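PDB 2X4L: ferric-siderophore receptor protein from Streptomyces coelicolor, which probably captures ferric siderophores outside the cell membrane, as a solute-binding protein of family 8, and passes them on for uptake. Local coordinates for residues W29-D34 / W160-S165; I48-G53 / V63-V68; A187-A192 / D312-A317; T216-D221 / G244-S249. All coordinates share one frame; numbering follows the deposited sequence.

Contact 1: W29-D34 / W160-S165; sequences WSFKDD and WELAES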
loop_
_atom_site.group_PDB
_atom_site.type_symbol
_atom_site.label_atom_id
_atom_site.label_comp_id
_atom_site.label_asym_id
_atom_site.label_seq_id
_atom_site.Cartn_x
_atom_site.Cartn_y
_atom_site.Cartn_z
ATOM N N TRP A 29 9.684 -26.443 -1.199
ATOM C CA TRP A 29 9.056 -25.193 -1.572
ATOM C C TRP A 29 10.046 -24.311 -2.272
ATOM O O TRP A 29 11.198 -24.175 -1.794
ATOM C CB TRP A 29 8.673 -24.469 -0.246
ATOM C CG TRP A 29 8.133 -23.024 -0.475
ATOM C CD1 TRP A 29 6.875 -22.653 -0.955
ATOM C CD2 TRP A 29 8.820 -21.785 -0.234
ATOM N NE1 TRP A 29 6.759 -21.312 -0.987
ATOM C CE2 TRP A 29 7.942 -20.756 -0.595
ATOM C CE3 TRP A 29 10.108 -21.445 0.234
ATOM C CZ2 TRP A 29 8.274 -19.423 -0.455
ATOM C CZ3 TRP A 29 10.425 -20.025 0.402
ATOM C CH2 TRP A 29 9.527 -19.090 0.016
ATOM N N SER A 30 9.612 -23.674 -3.368
ATOM C CA SER A 30 10.489 -22.794 -4.152
ATOM C C SER A 30 9.683 -21.528 -4.507
ATOM O O SER A 30 8.475 -21.588 -4.857
ATOM C CB SER A 30 10.950 -23.588 -5.392
ATOM O OG SER A 30 11.726 -22.780 -6.231
ATOM N N PHE A 31 10.317 -20.366 -4.462
ATOM C CA PHE A 31 9.691 -19.173 -5.012
ATOM C C PHE A 31 10.738 -18.227 -5.572
ATOM O O PHE A 31 11.698 -17.868 -4.873
ATOM C CB PHE A 31 8.914 -18.438 -3.915
ATOM C CG PHE A 31 8.057 -17.305 -4.453
ATOM C CD1 PHE A 31 6.882 -17.613 -5.145
ATOM C CD2 PHE A 31 8.401 -15.949 -4.237
ATOM C CE1 PHE A 31 6.070 -16.597 -5.648
ATOM C CE2 PHE A 31 7.657 -14.987 -4.806
ATOM C CZ PHE A 31 6.468 -15.243 -5.422
ATOM N N LYS A 32 10.534 -17.735 -6.775
ATOM C CA LYS A 32 11.437 -16.765 -7.376
ATOM C C LYS A 32 10.787 -15.370 -7.183
ATOM O O LYS A 32 9.709 -15.134 -7.703
ATOM C CB LYS A 32 11.669 -17.098 -8.833
ATOM C CG LYS A 32 12.636 -16.086 -9.516
ATOM C CD LYS A 32 12.826 -16.440 -11.078
ATOM C CE LYS A 32 13.608 -15.336 -11.814
ATOM N NZ LYS A 32 15.122 -15.537 -11.796
ATOM N N ASP A 33 11.416 -14.496 -6.417
ATOM C CA ASP A 33 10.806 -13.196 -6.149
ATOM C C ASP A 33 11.117 -12.093 -7.171
ATOM O O ASP A 33 11.684 -12.391 -8.265
ATOM C CB ASP A 33 11.184 -12.690 -4.718
ATOM C CG ASP A 33 12.637 -12.128 -4.618
ATOM O OD1 ASP A 33 13.334 -12.082 -5.671
ATOM O OD2 ASP A 33 13.045 -11.652 -3.572
ATOM N N ASP A 34 10.734 -10.870 -6.871
ATOM C CA ASP A 34 10.825 -9.786 -7.879
ATOM C C ASP A 34 12.179 -9.117 -7.927
ATOM O O ASP A 34 12.384 -8.125 -8.733
ATOM C CB ASP A 34 9.755 -8.727 -7.638
ATOM C CG ASP A 34 8.395 -9.255 -7.974
ATOM O OD1 ASP A 34 8.261 -10.185 -8.837
ATOM O OD2 ASP A 34 7.436 -8.644 -7.464
ATOM N N TRP A 160 -0.549 -13.383 -4.895
ATOM C CA TRP A 160 -1.396 -14.555 -5.016
ATOM C C TRP A 160 -0.584 -15.812 -5.281
ATOM O O TRP A 160 -0.796 -16.855 -4.616
ATOM C CB TRP A 160 -2.379 -14.254 -6.119
ATOM C CG TRP A 160 -3.173 -15.353 -6.667
ATOM C CD1 TRP A 160 -2.715 -16.468 -7.303
ATOM C CD2 TRP A 160 -4.586 -15.387 -6.761
ATOM N NE1 TRP A 160 -3.745 -17.260 -7.671
ATOM C CE2 TRP A 160 -4.921 -16.606 -7.392
ATOM C CE3 TRP A 160 -5.606 -14.546 -6.310
ATOM C CZ2 TRP A 160 -6.241 -17.006 -7.619
ATOM C CZ3 TRP A 160 -6.924 -14.912 -6.558
ATOM C CH2 TRP A 160 -7.231 -16.153 -7.212
ATOM N N GLU A 161 0.349 -15.742 -6.230
ATOM C CA GLU A 161 1.208 -16.909 -6.495
ATOM C C GLU A 161 1.982 -17.305 -5.223
ATOM O O GLU A 161 2.141 -18.525 -4.957
ATOM C CB GLU A 161 2.182 -16.591 -7.655
ATOM C CG GLU A 161 1.398 -16.375 -8.943
ATOM C CD GLU A 161 2.144 -15.654 -10.094
ATOM O OE1 GLU A 161 3.341 -15.309 -9.951
ATOM O OE2 GLU A 161 1.509 -15.512 -11.212
ATOM N N LEU A 162 2.520 -16.305 -4.497
ATOM C CA LEU A 162 3.284 -16.610 -3.297
ATOM C C LEU A 162 2.388 -17.265 -2.263
ATOM O O LEU A 162 2.733 -18.322 -1.710
ATOM C CB LEU A 162 3.840 -15.276 -2.764
ATOM C CG LEU A 162 4.573 -15.358 -1.400
ATOM C CD1 LEU A 162 5.727 -16.358 -1.501
ATOM C CD2 LEU A 162 5.130 -13.996 -1.041
ATOM N N ALA A 163 1.200 -16.718 -2.043
ATOM C CA ALA A 163 0.324 -17.317 -1.065
ATOM C C ALA A 163 -0.061 -18.787 -1.374
ATOM O O ALA A 163 -0.014 -19.645 -0.490
ATOM C CB ALA A 163 -0.933 -16.434 -0.953
ATOM N N GLU A 164 -0.375 -19.075 -2.634
ATOM C CA GLU A 164 -0.657 -20.464 -3.078
ATOM C C GLU A 164 0.540 -21.383 -2.829
ATOM O O GLU A 164 0.368 -22.521 -2.310
ATOM C CB GLU A 164 -1.220 -20.557 -4.512
ATOM C CG GLU A 164 -1.843 -21.985 -4.769
ATOM C CD GLU A 164 -2.345 -22.202 -6.218
ATOM O OE1 GLU A 164 -2.724 -21.203 -6.804
ATOM O OE2 GLU A 164 -2.318 -23.343 -6.806
ATOM N N SER A 165 1.756 -20.888 -3.081
ATOM C CA SER A 165 2.959 -21.734 -2.847
ATOM C C SER A 165 3.117 -22.060 -1.369
ATOM O O SER A 165 3.635 -23.100 -0.997
ATOM C CB SER A 165 4.185 -20.977 -3.312
ATOM O OG SER A 165 4.687 -19.995 -2.404
#
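W29 and F31 both carry CG anti to the backbone N (chi1 173° and -171°), a setting that sends both rings from strand 29-32 to the helix segment 160-165, where L162 and S165 receive them. The phenyl ring of F31 lies under L162: CD1 of L162 stands 3.8 Å from the centre of the F31 ring, almost on its normal, in a CH-pi contact. F31 CZ also touches L162 CB at 3.7 Å, and the two side chains cross at about a right angle. W29 works by its edge instead. Its NE1 donates to S165 OG at 2.8 Å, close to the indole plane, with 158° at the hydrogen. S165 OG gives its own proton to L162 O, 2.7 Å away, on a lone pair in the carbonyl plane. The hydroxyl is thus held by two bonds that fix its rotation, and it links the buried indole N-H to the last turn of the helix. V143 of strand 142-146 touches both rings, and V39 and L41 pack round W29. The motif is a two-stranded antiparallel hairpin, 29-32 with 38-41, laid nearly antiparallel along helix 153-165 through alternate side chains of its first strand.

Contact 2: I48-G53 / V63-V68; sequences IVAFTG and VEVKGV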
loop_
_atom_site.group_PDB
_atom_site.type_symbol
_atom_site.label_atom_id
_atom_site.label_comp_id
_atom_site.label_asym_id
_atom_site.label_seq_id
_atom_site.Cartn_x
_atom_site.Cartn_y
_atom_site.Cartn_z
ATOM N N ILE A 48 6.924 -17.814 9.191
ATOM C CA ILE A 48 7.057 -16.740 8.273
ATOM C C ILE A 48 7.091 -15.429 9.080
ATOM O O ILE A 48 6.304 -15.265 10.043
ATOM C CB ILE A 48 5.799 -16.717 7.327
ATOM C CG1 ILE A 48 5.754 -18.013 6.505
ATOM C CG2 ILE A 48 5.856 -15.456 6.417
ATOM C CD1 ILE A 48 4.416 -18.120 5.769
ATOM N N VAL A 49 7.983 -14.541 8.703
ATOM C CA VAL A 49 7.940 -13.172 9.221
ATOM C C VAL A 49 7.740 -12.229 8.083
ATOM O O VAL A 49 8.353 -12.412 7.034
ATOM C CB VAL A 49 9.244 -12.877 10.002
ATOM C CG1 VAL A 49 9.391 -11.402 10.373
ATOM C CG2 VAL A 49 9.350 -13.792 11.262
ATOM N N ALA A 50 6.849 -11.280 8.237
ATOM C CA ALA A 50 6.563 -10.386 7.109
ATOM C C ALA A 50 6.347 -8.934 7.523
ATOM O O ALA A 50 5.858 -8.664 8.641
ATOM C CB ALA A 50 5.283 -10.902 6.396
ATOM N N PHE A 51 6.580 -8.013 6.612
ATOM C CA PHE A 51 6.152 -6.654 6.798
ATOM C C PHE A 51 4.627 -6.734 7.090
ATOM O O PHE A 51 3.918 -7.532 6.478
ATOM C CB PHE A 51 6.413 -5.876 5.503
ATOM C CG PHE A 51 5.876 -4.471 5.576
ATOM C CD1 PHE A 51 6.476 -3.566 6.439
ATOM C CD2 PHE A 51 4.845 -4.064 4.744
ATOM C CE1 PHE A 51 5.980 -2.278 6.566
ATOM C CE2 PHE A 51 4.347 -2.761 4.869
ATOM C CZ PHE A 51 4.924 -1.847 5.781
ATOM N N THR A 52 4.177 -5.858 8.016
ATOM C CA THR A 52 2.783 -5.967 8.433
ATOM C C THR A 52 1.832 -6.032 7.220
ATOM O O THR A 52 0.906 -6.829 7.212
ATOM C CB THR A 52 2.447 -4.816 9.320
ATOM O OG1 THR A 52 3.330 -4.944 10.446
ATOM C CG2 THR A 52 0.969 -4.934 9.804
ATOM N N GLY A 53 2.018 -5.145 6.217
ATOM C CA GLY A 53 1.064 -5.110 5.077
ATOM C C GLY A 53 1.106 -6.391 4.269
ATOM O O GLY A 53 0.070 -6.739 3.640
ATOM N N VAL A 63 -2.968 -17.721 4.994
ATOM C CA VAL A 63 -1.578 -18.082 5.338
ATOM C C VAL A 63 -1.196 -17.294 6.576
ATOM O O VAL A 63 -1.211 -16.085 6.537
ATOM C CB VAL A 63 -0.700 -17.773 4.161
ATOM C CG1 VAL A 63 0.838 -17.772 4.511
ATOM C CG2 VAL A 63 -1.048 -18.766 2.992
ATOM N N GLU A 64 -0.891 -18.015 7.659
ATOM C CA GLU A 64 -0.536 -17.351 8.899
ATOM C C GLU A 64 0.926 -16.986 8.932
ATOM O O GLU A 64 1.775 -17.697 8.409
ATOM C CB GLU A 64 -0.839 -18.289 10.081
ATOM C CG GLU A 64 -0.039 -18.129 11.395
ATOM C CD GLU A 64 -0.194 -19.333 12.415
ATOM O OE1 GLU A 64 -0.986 -20.279 12.149
ATOM O OE2 GLU A 64 0.508 -19.337 13.473
ATOM N N VAL A 65 1.247 -15.861 9.555
ATOM C CA VAL A 65 2.639 -15.516 9.864
ATOM C C VAL A 65 2.899 -15.571 11.392
ATOM O O VAL A 65 1.941 -15.528 12.241
ATOM C CB VAL A 65 3.073 -14.099 9.296
ATOM C CG1 VAL A 65 2.597 -14.024 7.903
ATOM C CG2 VAL A 65 2.460 -12.958 10.151
ATOM N N LYS A 66 4.168 -15.762 11.754
ATOM C CA LYS A 66 4.517 -15.769 13.181
ATOM C C LYS A 66 4.957 -14.390 13.679
ATOM O O LYS A 66 4.716 -14.065 14.866
ATOM C CB LYS A 66 5.614 -16.777 13.441
ATOM C CG LYS A 66 5.217 -18.229 13.083
ATOM C CD LYS A 66 4.301 -18.806 14.114
ATOM C CE LYS A 66 3.760 -20.250 13.862
ATOM N NZ LYS A 66 4.620 -21.225 13.200
ATOM N N GLY A 67 5.576 -13.567 12.807
ATOM C CA GLY A 67 6.020 -12.246 13.280
ATOM C C GLY A 67 5.771 -11.217 12.182
ATOM O O GLY A 67 5.707 -11.574 10.999
ATOM N N VAL A 68 5.582 -9.980 12.636
ATOM C CA VAL A 68 5.377 -8.867 11.707
ATOM C C VAL A 68 6.299 -7.729 12.118
ATOM O O VAL A 68 6.700 -7.601 13.268
ATOM C CB VAL A 68 3.912 -8.341 11.620
ATOM C CG1 VAL A 68 3.037 -9.479 11.119
ATOM C CG2 VAL A 68 3.391 -7.781 12.977
HETATM O O HOH W 1 4.138 -18.455 9.838
#
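I48 and V65 meet where a right-handed beta-alpha-beta crossover closes: strand 48-51 leads into helix 52-60, and the chain returns as strand 67-69 beside the first strand, within the five-stranded parallel sheet of order 3-2-1-4-5. Backbone bonds set the parallel register, which pairs V49 with G67 and A50 with V68. I48 O receives K66 N at 2.8 Å and also a weak bond from G67 N, while A50 N donates to G67 O at 3.0 Å. Two CA-H...O contacts add to these, V49 CA on G67 O and V68 CA on A50 O, the latter at 3.1 Å.

Apolar contacts gather round I48. Its CG2 is anti to the backbone N, while CG1, which carries CD1, lies beside that N (chi1 -63°). The branches therefore part: CG2 reaches V65 CG1 at 3.9 Å, and CD1 extends to V63 CG1 at 3.8 Å. A55 and L58 of helix 52-60 cover this valine side, and I48 also touches V113 and I115 of strand 113-118. G67 suits its place beside V49, because a CB there would come tight against V49 CG2.

The polar side chains have partners beyond the two segments: K66 NZ bonds N47 OD1 and A46 O, and T52 OG1, lying 3.6 Å from V68 CB, bonds T72 OG1. Before the pairing begins, at the loop residue E64, one water bridges the two segments, accepting from I48 N and donating to E64 O, 2.9 Å from each.

Contact 3: A187-A192 / D312-A317; sequences ARLRAA and DNLAEA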
loop_
_atom_site.group_PDB
_atom_site.type_symbol
_atom_site.label_atom_id
_atom_site.label_comp_id
_atom_site.label_asym_id
_atom_site.label_seq_id
_atom_site.Cartn_x
_atom_site.Cartn_y
_atom_site.Cartn_z
ATOM N N ALA A 187 -13.953 -2.592 -13.245
ATOM C CA ALA A 187 -14.864 -2.118 -14.308
ATOM C C ALA A 187 -15.713 -0.941 -13.817
ATOM O O ALA A 187 -16.024 -0.051 -14.629
ATOM C CB ALA A 187 -15.750 -3.267 -14.746
ATOM N N ARG A 188 -16.102 -0.947 -12.538
ATOM C CA ARG A 188 -16.886 0.155 -12.011
ATOM C C ARG A 188 -16.049 1.442 -12.071
ATOM O O ARG A 188 -16.573 2.486 -12.532
ATOM C CB ARG A 188 -17.225 -0.141 -10.548
ATOM C CG ARG A 188 -17.997 1.032 -9.860
ATOM C CD ARG A 188 -18.113 0.794 -8.316
ATOM N NE ARG A 188 -18.772 1.971 -7.767
ATOM C CZ ARG A 188 -19.038 2.049 -6.466
ATOM N NH1 ARG A 188 -18.694 1.019 -5.676
ATOM N NH2 ARG A 188 -19.709 3.099 -5.950
ATOM N N LEU A 189 -14.761 1.422 -11.717
ATOM C CA LEU A 189 -13.947 2.669 -11.769
ATOM C C LEU A 189 -13.730 3.067 -13.200
ATOM O O LEU A 189 -13.809 4.247 -13.507
ATOM C CB LEU A 189 -12.610 2.394 -11.059
ATOM C CG LEU A 189 -11.665 3.593 -11.071
ATOM C CD1 LEU A 189 -12.335 4.895 -10.383
ATOM C CD2 LEU A 189 -10.408 3.182 -10.319
ATOM N N ARG A 190 -13.561 2.098 -14.092
ATOM C CA ARG A 190 -13.429 2.469 -15.515
ATOM C C ARG A 190 -14.645 3.182 -16.014
ATOM O O ARG A 190 -14.523 4.209 -16.740
ATOM C CB ARG A 190 -13.146 1.247 -16.407
ATOM C CG ARG A 190 -12.880 1.588 -17.849
ATOM C CD ARG A 190 -12.668 0.350 -18.733
ATOM N NE ARG A 190 -11.504 -0.435 -18.339
ATOM C CZ ARG A 190 -11.502 -1.632 -17.719
ATOM N NH1 ARG A 190 -12.629 -2.253 -17.332
ATOM N NH2 ARG A 190 -10.342 -2.268 -17.489
ATOM N N ALA A 191 -15.817 2.657 -15.628
ATOM C CA ALA A 191 -17.102 3.294 -16.057
ATOM C C ALA A 191 -17.249 4.684 -15.431
ATOM O O ALA A 191 -17.670 5.604 -16.111
ATOM C CB ALA A 191 -18.309 2.390 -15.641
ATOM N N ALA A 192 -16.891 4.789 -14.143
ATOM C CA ALA A 192 -17.065 6.071 -13.454
ATOM C C ALA A 192 -16.177 7.131 -14.176
ATOM O O ALA A 192 -16.549 8.274 -14.336
ATOM C CB ALA A 192 -16.696 5.930 -12.008
ATOM N N ASP A 312 -13.496 0.596 -5.373
ATOM C CA ASP A 312 -14.882 1.061 -5.066
ATOM C C ASP A 312 -14.844 2.460 -4.479
ATOM O O ASP A 312 -15.746 3.248 -4.803
ATOM C CB ASP A 312 -15.574 0.076 -4.070
ATOM C CG ASP A 312 -16.128 -1.124 -4.738
ATOM O OD1 ASP A 312 -16.590 -1.073 -5.926
ATOM O OD2 ASP A 312 -16.170 -2.201 -4.060
ATOM N N ASN A 313 -13.912 2.735 -3.551
ATOM C CA ASN A 313 -14.015 4.043 -2.866
ATOM C C ASN A 313 -13.763 5.175 -3.861
ATOM O O ASN A 313 -14.423 6.232 -3.829
ATOM C CB ASN A 313 -12.984 4.175 -1.742
ATOM C CG ASN A 313 -13.313 3.327 -0.575
ATOM O OD1 ASN A 313 -14.440 2.801 -0.424
ATOM N ND2 ASN A 313 -12.266 3.146 0.251
ATOM N N LEU A 314 -12.787 4.989 -4.725
ATOM C CA LEU A 314 -12.463 6.018 -5.718
ATOM C C LEU A 314 -13.568 6.134 -6.789
ATOM O O LEU A 314 -13.950 7.245 -7.164
ATOM C CB LEU A 314 -11.063 5.725 -6.351
ATOM C CG LEU A 314 -10.664 6.770 -7.409
ATOM C CD1 LEU A 314 -10.614 8.218 -6.852
ATOM C CD2 LEU A 314 -9.274 6.451 -7.858
ATOM N N ALA A 315 -14.069 4.959 -7.253
ATOM C CA ALA A 315 -15.241 5.046 -8.107
ATOM C C ALA A 315 -16.429 5.828 -7.498
ATOM O O ALA A 315 -17.012 6.686 -8.156
ATOM C CB ALA A 315 -15.726 3.651 -8.532
ATOM N N GLU A 316 -16.757 5.510 -6.249
ATOM C CA GLU A 316 -17.850 6.185 -5.562
ATOM C C GLU A 316 -17.609 7.703 -5.508
ATOM O O GLU A 316 -18.532 8.488 -5.735
ATOM C CB GLU A 316 -17.996 5.600 -4.150
ATOM C CG GLU A 316 -19.105 6.278 -3.342
ATOM C CD GLU A 316 -19.186 5.699 -1.968
ATOM O OE1 GLU A 316 -18.197 5.577 -1.224
ATOM O OE2 GLU A 316 -20.289 5.290 -1.620
ATOM N N ALA A 317 -16.388 8.119 -5.186
ATOM C CA ALA A 317 -16.107 9.497 -5.055
ATOM C C ALA A 317 -16.286 10.195 -6.418
ATOM O O ALA A 317 -16.929 11.233 -6.523
ATOM C CB ALA A 317 -14.647 9.703 -4.524
HETATM O O HOH W 2 -21.053 3.174 -3.383
#
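L189 and A315 form the apolar centre of a nearly parallel helix pair, helix 173-195 against helix 304-320, whose local axes cross at 23° and come within 8.6 Å. Small side chains permit this approach. L189 CD1 rests 3.6 Å from A315 N and 3.9 Å from L314 CG, touching the helix backbone as well as its side chains, and A192 CB faces A315 CB at a looser 4.3 Å. F225 of helix 220-227 touches both leucines, and L311 and I318 extend the apolar seam along helix 304-320.

Outward from this centre R188 spans the groove. Its chain is fully extended, with CG anti to the backbone N (chi1 176°), and its CG and CD pass over A315 CB, covering the methyl. The guanidinium then lies with one face over D312 O and E316 N. A salt bridge joins R188 NH1 to D312 OD1 at 3.0 Å, met from above the carboxylate plane rather than within it. R188 NE makes a second salt bridge to E319 OE2, so the guanidinium has two acidic partners on helix 304-320, which probably share its charge. Beyond them a water accepts from R188 NH2 and donates to E316 OE2, 2.9 Å from both.

Contact 4: T216-D221 / G244-S249; sequences TNLSVD and GGWFES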
loop_
_atom_site.group_PDB
_atom_site.type_symbol
_atom_site.label_atom_id
_atom_site.label_comp_id
_atom_site.label_asym_id
_atom_site.label_seq_id
_atom_site.Cartn_x
_atom_site.Cartn_y
_atom_site.Cartn_z
ATOM N N THR A 216 1.121 10.090 -10.724
ATOM C CA THR A 216 0.661 8.718 -10.916
ATOM C C THR A 216 1.810 7.744 -11.170
ATOM O O THR A 216 1.732 6.572 -10.803
ATOM C CB THR A 216 -0.346 8.619 -12.080
ATOM O OG1 THR A 216 0.238 9.169 -13.268
ATOM C CG2 THR A 216 -1.620 9.380 -11.748
ATOM N N ASN A 217 2.871 8.231 -11.804
ATOM C CA ASN A 217 4.012 7.387 -12.146
ATOM C C ASN A 217 4.790 6.900 -10.926
ATOM O O ASN A 217 5.151 7.688 -10.052
ATOM C CB ASN A 217 4.951 8.120 -13.107
ATOM C CG ASN A 217 6.018 7.212 -13.685
ATOM O OD1 ASN A 217 5.721 6.134 -14.200
ATOM N ND2 ASN A 217 7.271 7.646 -13.603
ATOM N N LEU A 218 5.033 5.593 -10.866
ATOM C CA LEU A 218 5.832 5.013 -9.793
ATOM C C LEU A 218 5.006 4.291 -8.727
ATOM O O LEU A 218 5.508 3.388 -8.058
ATOM C CB LEU A 218 6.702 6.087 -9.137
ATOM C CG LEU A 218 7.845 6.648 -9.987
ATOM C CD1 LEU A 218 8.937 7.229 -9.103
ATOM C CD2 LEU A 218 8.408 5.573 -10.905
ATOM N N SER A 219 3.762 4.713 -8.533
ATOM C CA SER A 219 2.911 4.101 -7.514
ATOM C C SER A 219 2.046 3.022 -8.147
ATOM O O SER A 219 1.531 3.211 -9.249
ATOM C CB SER A 219 2.032 5.156 -6.842
ATOM O OG SER A 219 2.810 6.044 -6.057
ATOM N N VAL A 220 1.884 1.888 -7.469
ATOM C CA VAL A 220 1.093 0.779 -8.094
ATOM C C VAL A 220 -0.371 1.098 -8.177
ATOM O O VAL A 220 -1.072 0.718 -9.142
ATOM C CB VAL A 220 1.376 -0.603 -7.426
ATOM C CG1 VAL A 220 2.859 -0.915 -7.734
ATOM C CG2 VAL A 220 1.041 -0.596 -5.983
ATOM N N ASP A 221 -0.907 1.733 -7.141
ATOM C CA ASP A 221 -2.335 2.092 -7.133
ATOM C C ASP A 221 -2.625 3.139 -8.182
ATOM O O ASP A 221 -3.542 2.966 -9.019
ATOM C CB ASP A 221 -2.860 2.444 -5.736
ATOM C CG ASP A 221 -2.153 3.660 -5.133
ATOM O OD1 ASP A 221 -0.935 3.861 -5.403
ATOM O OD2 ASP A 221 -2.871 4.372 -4.387
ATOM N N GLY A 244 13.149 12.156 -7.058
ATOM C CA GLY A 244 13.391 11.176 -8.165
ATOM C C GLY A 244 12.106 10.789 -8.886
ATOM O O GLY A 244 12.061 9.769 -9.575
ATOM N N GLY A 245 11.106 11.651 -8.828
ATOM C CA GLY A 245 9.944 11.498 -9.625
ATOM C C GLY A 245 8.704 11.018 -8.890
ATOM O O GLY A 245 7.696 10.819 -9.524
ATOM N N TRP A 246 8.795 10.815 -7.576
ATOM C CA TRP A 246 7.612 10.313 -6.809
ATOM C C TRP A 246 6.588 11.407 -6.535
ATOM O O TRP A 246 5.433 11.269 -6.942
ATOM C CB TRP A 246 8.039 9.680 -5.489
ATOM C CG TRP A 246 8.616 8.293 -5.635
ATOM C CD1 TRP A 246 9.949 7.947 -5.714
ATOM C CD2 TRP A 246 7.887 7.047 -5.609
ATOM N NE1 TRP A 246 10.097 6.565 -5.805
ATOM C CE2 TRP A 246 8.843 5.993 -5.741
ATOM C CE3 TRP A 246 6.533 6.692 -5.557
ATOM C CZ2 TRP A 246 8.466 4.638 -5.777
ATOM C CZ3 TRP A 246 6.204 5.340 -5.601
ATOM C CH2 TRP A 246 7.135 4.376 -5.721
ATOM N N PHE A 247 6.997 12.492 -5.915
ATOM C CA PHE A 247 6.017 13.510 -5.507
ATOM C C PHE A 247 6.646 14.876 -5.426
ATOM O O PHE A 247 7.921 15.029 -5.403
ATOM C CB PHE A 247 5.304 13.138 -4.154
ATOM C CG PHE A 247 6.223 12.859 -3.037
ATOM C CD1 PHE A 247 6.759 13.940 -2.287
ATOM C CD2 PHE A 247 6.562 11.582 -2.695
ATOM C CE1 PHE A 247 7.651 13.720 -1.243
ATOM C CE2 PHE A 247 7.512 11.338 -1.656
ATOM C CZ PHE A 247 8.009 12.405 -0.901
ATOM N N GLU A 248 5.746 15.862 -5.388
ATOM C CA GLU A 248 6.128 17.287 -5.227
ATOM C C GLU A 248 5.827 17.683 -3.797
ATOM O O GLU A 248 4.769 17.294 -3.221
ATOM C CB GLU A 248 5.262 18.124 -6.132
ATOM C CG GLU A 248 5.525 19.658 -6.026
ATOM C CD GLU A 248 4.671 20.430 -6.944
ATOM O OE1 GLU A 248 3.688 19.904 -7.489
ATOM O OE2 GLU A 248 4.964 21.641 -7.037
ATOM N N SER A 249 6.737 18.422 -3.157
ATOM C CA SER A 249 6.513 18.938 -1.774
ATOM C C SER A 249 6.001 20.343 -1.870
ATOM O O SER A 249 6.640 21.217 -2.501
ATOM C CB SER A 249 7.810 18.912 -0.982
ATOM O OG SER A 249 8.306 17.599 -0.938
HETATM O O HOH W 3 4.784 10.424 -9.787
#
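G244 comes alongside L218 through its carbonyl, the outermost touch between the segments: L218 CD1 lies 4.1 Å from G244 O. G245 follows with a positive phi of 106°, in a conformation that calls for glycine, since a CB would be jammed against the carbonyl O of G244. Its carbonyl carbon approaches L218 CD1 at 3.8 Å. One water lies within hydrogen-bonding distance of N217 O (2.8 Å) and G245 O (3.0 Å), linking the G244-G245 backbone to the type II beta turn T216-S219.

W246 carries most of the contact. With CG anti to the carbonyl carbon (chi1 -77°), its indole is brought across the turn so that L218 packs against one face. L218 CD1 sits 3.4 Å from the centre of the five-membered ring, only 2° off its normal, a close CH-pi contact, while L218 CB reaches the six-membered part, 3.6 Å from W246 CE3. The leucine therefore covers the indole along its length. L218 O comes obliquely from the same side, a tight 3.0 Å from W246 CH2, whereas S219 OG meets the ring edge, 3.5 Å from W246 CZ3. S219 OG also receives a weak bond from R296.

After W246 the chain enters strand 247-251, which pairs antiparallel with strand 210-214 in the mixed sheet. The opposing segment moves from its beta turn into helix 220-227, with S219 at the N-cap position, and F148 and D149 approach from a neighbouring loop. The contact thus joins a helix start to a strand start at the edge of that sheet formed by strand 247-251.

Overall arrangement
Contacts 1 and 2 belong to one half of the protein and contacts 3 and 4 to the other, a division that follows the two-lobed plan of solute-binding proteins. The first pair has centres 15 Å apart and touches directly, A163 O against V63 CG2; contact 2 falls within the span that contact 1 brackets. Contacts 3 and 4 lie 21 Å apart, contact 4 inside the span of contact 3, and helix 220-227 starts in contact 4 and packs on contact 3. Between the halves, centres are 27 to 31 Å apart. Helix 173-195, whose start touches W160 of helix 153-165, reaches contact 3, consistent with a rigid link between lobes that probably bind the siderophore between them.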